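Local structure of tRNA (guanosine(18)-2'-O)-methyltransferase (Aquifex aeolicus, 1ZJR) at residues D116-T121 and K175-R180. The protein catalyses the S-adenosyl-L-methionine-dependent 2'-O methylation of guanosine 18 in a subset of tRNA species, working as a homodimer. Sequence-based numbering, arbitrary orientation.
Sequences DYTKPT and KGMYSR
K175 reaches across to T118 with a chain that is fully extended beyond CG, its CG anti to the carbonyl carbon at chi1 -67°. CB and CG carry the chain toward T118, and K175 CD is the first atom to touch, 3.8 Å from T118 CG2. Next comes CE, which lies over both branches of the threonine, close to OG1 as well as to CG2, and finally NZ, which donates a hydrogen bond of 2.9 Å to T118 OG1. The two side chains cross at about a right angle, the lysine methylenes lying across the threonine methyl.

The same hydroxyl is also a donor, to the syn lone pair of D116 OD1, with T118 OG1 and OD1 2.6 Å apart. OD1 also takes the backbone N-H of T118, 2.9 Å away and 31° out of the carboxylate plane, which closes an Asx turn. The other carboxylate oxygen, D116 OD2, stands 4.4 Å from K175 NZ, too far for a salt bridge.

M177 comes in beside the lysine. Bent at chi3 (78°), it sets its methyl CE 3.3 Å from the carbonyl O of T118, with SD packed against the threonine CB. With an alanine in place of T118, lacking both OG1 and CG2, K175 NZ would probably lose this acceptor, D116 OD1 would keep only the backbone donor of the two described, and the lysine chain would lose the methyl it lies across.

This is surface packing between the loop leading into strand 121-126 and the Schellman motif that ends helix 157-174, where G176 is the C-prime residue. Alongside, Y117 is tied to that helix through Q171 and R172. The result is a short chain of hydrogen bonds, lysine to hydroxyl to carboxylate, in which the threonine probably links two opposite charges that do not themselves touch.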
ATOM      1  N   ASP A 116      -4.782 -12.718   8.125  1.00 31.68           N
ATOM      2  CA  ASP A 116      -4.812 -11.851   9.302  1.00 31.45           C
ATOM      3  C   ASP A 116      -3.965 -10.625   8.953  1.00 30.65           C
ATOM      4  O   ASP A 116      -2.738 -10.676   9.016  1.00 30.26           O
ATOM      5  CB  ASP A 116      -4.213 -12.580  10.512  1.00 33.23           C
ATOM      6  CG  ASP A 116      -4.146 -11.708  11.749  1.00 35.82           C
ATOM      7  OD1 ASP A 116      -4.466 -10.501  11.659  1.00 33.73           O
ATOM      8  OD2 ASP A 116      -3.764 -12.231  12.820  1.00 38.19           O
ATOM      9  N   TYR A 117      -4.624  -9.528   8.584  1.00 29.39           N
ATOM     10  CA  TYR A 117      -3.917  -8.309   8.199  1.00 28.57           C
ATOM     11  C   TYR A 117      -3.487  -7.428   9.370  1.00 27.64           C
ATOM     12  O   TYR A 117      -2.898  -6.371   9.154  1.00 26.02           O
ATOM     13  CB  TYR A 117      -4.780  -7.474   7.234  1.00 27.37           C
ATOM     14  CG  TYR A 117      -5.141  -8.200   5.949  1.00 27.32           C
ATOM     15  CD1 TYR A 117      -6.302  -8.970   5.861  1.00 29.43           C
ATOM     16  CD2 TYR A 117      -4.299  -8.151   4.839  1.00 29.66           C
ATOM     17  CE1 TYR A 117      -6.611  -9.679   4.697  1.00 28.75           C
ATOM     18  CE2 TYR A 117      -4.598  -8.856   3.668  1.00 26.57           C
ATOM     19  CZ  TYR A 117      -5.752  -9.616   3.608  1.00 29.01           C
ATOM     20  OH  TYR A 117      -6.038 -10.325   2.469  1.00 28.14           O
ATOM     21  N   THR A 118      -3.763  -7.854  10.601  1.00 29.13           N
ATOM     22  CA  THR A 118      -3.391  -7.053  11.772  1.00 29.17           C
ATOM     23  C   THR A 118      -1.926  -7.194  12.173  1.00 31.02           C
ATOM     24  O   THR A 118      -1.416  -6.400  12.964  1.00 29.85           O
ATOM     25  CB  THR A 118      -4.271  -7.393  13.003  1.00 32.26           C
ATOM     26  OG1 THR A 118      -3.967  -8.715  13.467  1.00 30.19           O
ATOM     27  CG2 THR A 118      -5.748  -7.304  12.635  1.00 30.73           C
ATOM     28  N   LYS A 119      -1.250  -8.206  11.641  1.00 31.32           N
ATOM     29  CA  LYS A 119       0.167  -8.412  11.937  1.00 34.49           C
ATOM     30  C   LYS A 119       0.974  -7.695  10.853  1.00 33.22           C
ATOM     31  O   LYS A 119       0.420  -7.323   9.822  1.00 33.02           O
ATOM     32  CB  LYS A 119       0.506  -9.905  11.907  1.00 37.34           C
ATOM     33  CG  LYS A 119       0.175 -10.565  10.578  1.00 41.31           C
ATOM     34  CD  LYS A 119       0.682 -11.997  10.488  1.00 47.28           C
ATOM     35  CE  LYS A 119      -0.041 -12.921  11.446  1.00 48.50           C
ATOM     36  NZ  LYS A 119       0.357 -14.338  11.207  1.00 51.59           N
ATOM     37  N   PRO A 120       2.286  -7.478  11.077  1.00 32.54           N
ATOM     38  CA  PRO A 120       3.107  -6.804  10.060  1.00 31.51           C
ATOM     39  C   PRO A 120       2.876  -7.494   8.722  1.00 29.35           C
ATOM     40  O   PRO A 120       3.136  -8.698   8.572  1.00 28.39           O
ATOM     41  CB  PRO A 120       4.526  -6.997  10.585  1.00 32.02           C
ATOM     42  CG  PRO A 120       4.321  -6.913  12.078  1.00 33.35           C
ATOM     43  CD  PRO A 120       3.082  -7.775  12.282  1.00 32.53           C
ATOM     44  N   THR A 121       2.399  -6.724   7.750  1.00 28.27           N
ATOM     45  CA  THR A 121       2.065  -7.265   6.440  1.00 28.70           C
ATOM     46  C   THR A 121       2.451  -6.401   5.246  1.00 27.78           C
ATOM     47  O   THR A 121       2.347  -5.178   5.290  1.00 26.79           O
ATOM     48  CB  THR A 121       0.535  -7.473   6.328  1.00 29.56           C
ATOM     49  OG1 THR A 121       0.096  -8.362   7.358  1.00 31.19           O
ATOM     50  CG2 THR A 121       0.155  -8.041   4.951  1.00 28.91           C
ATOM     51  N   LYS A 175      -9.457  -4.130  16.323  1.00 41.01           N
ATOM     52  CA  LYS A 175      -8.474  -4.268  17.393  1.00 39.89           C
ATOM     53  C   LYS A 175      -8.031  -2.911  17.934  1.00 38.61           C
ATOM     54  O   LYS A 175      -7.100  -2.827  18.737  1.00 39.31           O
ATOM     55  CB  LYS A 175      -7.247  -5.038  16.904  1.00 40.98           C
ATOM     56  CG  LYS A 175      -7.514  -6.491  16.572  1.00 41.47           C
ATOM     57  CD  LYS A 175      -6.208  -7.257  16.422  1.00 41.62           C
ATOM     58  CE  LYS A 175      -6.460  -8.709  16.074  1.00 42.04           C
ATOM     59  NZ  LYS A 175      -5.188  -9.480  16.008  1.00 45.70           N
ATOM     60  N   GLY A 176      -8.699  -1.853  17.487  1.00 36.54           N
ATOM     61  CA  GLY A 176      -8.362  -0.516  17.942  1.00 36.60           C
ATOM     62  C   GLY A 176      -7.001  -0.025  17.473  1.00 35.99           C
ATOM     63  O   GLY A 176      -6.404   0.848  18.096  1.00 35.01           O
ATOM     64  N   MET A 177      -6.510  -0.567  16.366  1.00 35.42           N
ATOM     65  CA  MET A 177      -5.204  -0.162  15.860  1.00 34.46           C
ATOM     66  C   MET A 177      -5.154   1.225  15.229  1.00 33.20           C
ATOM     67  O   MET A 177      -4.081   1.715  14.876  1.00 34.07           O
ATOM     68  CB  MET A 177      -4.672  -1.227  14.906  1.00 35.09           C
ATOM     69  CG  MET A 177      -4.230  -2.468  15.659  1.00 36.93           C
ATOM     70  SD  MET A 177      -3.787  -3.850  14.622  1.00 39.19           S
ATOM     71  CE  MET A 177      -2.154  -3.365  14.101  1.00 38.93           C
ATOM     72  N   TYR A 178      -6.310   1.861  15.087  1.00 32.35           N
ATOM     73  CA  TYR A 178      -6.366   3.217  14.555  1.00 33.75           C
ATOM     74  C   TYR A 178      -6.609   4.179  15.711  1.00 35.46           C
ATOM     75  O   TYR A 178      -6.618   5.394  15.520  1.00 37.38           O
ATOM     76  CB  TYR A 178      -7.505   3.383  13.546  1.00 31.40           C
ATOM     77  CG  TYR A 178      -7.261   2.718  12.215  1.00 31.23           C
ATOM     78  CD1 TYR A 178      -7.838   1.487  11.912  1.00 29.55           C
ATOM     79  CD2 TYR A 178      -6.465   3.332  11.248  1.00 29.55           C
ATOM     80  CE1 TYR A 178      -7.634   0.884  10.676  1.00 29.79           C
ATOM     81  CE2 TYR A 178      -6.254   2.737  10.005  1.00 27.53           C
ATOM     82  CZ  TYR A 178      -6.841   1.516   9.726  1.00 29.86           C
ATOM     83  OH  TYR A 178      -6.638   0.925   8.500  1.00 28.72           O
ATOM     84  N   SER A 179      -6.806   3.634  16.910  1.00 36.88           N
ATOM     85  CA  SER A 179      -7.075   4.470  18.078  1.00 39.65           C
ATOM     86  C   SER A 179      -5.813   4.927  18.803  1.00 39.43           C
ATOM     87  O   SER A 179      -5.871   5.822  19.647  1.00 41.29           O
ATOM     88  CB  SER A 179      -8.002   3.740  19.058  1.00 39.74           C
ATOM     89  OG  SER A 179      -7.348   2.641  19.671  1.00 44.25           O
ATOM     90  N   ARG A 180      -4.679   4.311  18.487  1.00 38.33           N
ATOM     91  CA  ARG A 180      -3.410   4.701  19.097  1.00 39.92           C
ATOM     92  C   ARG A 180      -2.355   4.747  17.990  1.00 38.10           C
ATOM     93  O   ARG A 180      -2.351   3.908  17.094  1.00 38.94           O
ATOM     94  CB  ARG A 180      -2.990   3.712  20.198  1.00 39.81           C
ATOM     95  CG  ARG A 180      -2.383   2.403  19.720  1.00 42.58           C
ATOM     96  CD  ARG A 180      -3.411   1.450  19.136  1.00 46.88           C
ATOM     97  NE  ARG A 180      -2.785   0.223  18.638  1.00 47.95           N
ATOM     98  CZ  ARG A 180      -1.997   0.168  17.567  1.00 49.21           C
ATOM     99  NH1 ARG A 180      -1.738   1.271  16.871  1.00 47.30           N
ATOM    100  NH2 ARG A 180      -1.457  -0.988  17.199  1.00 48.84           N
TER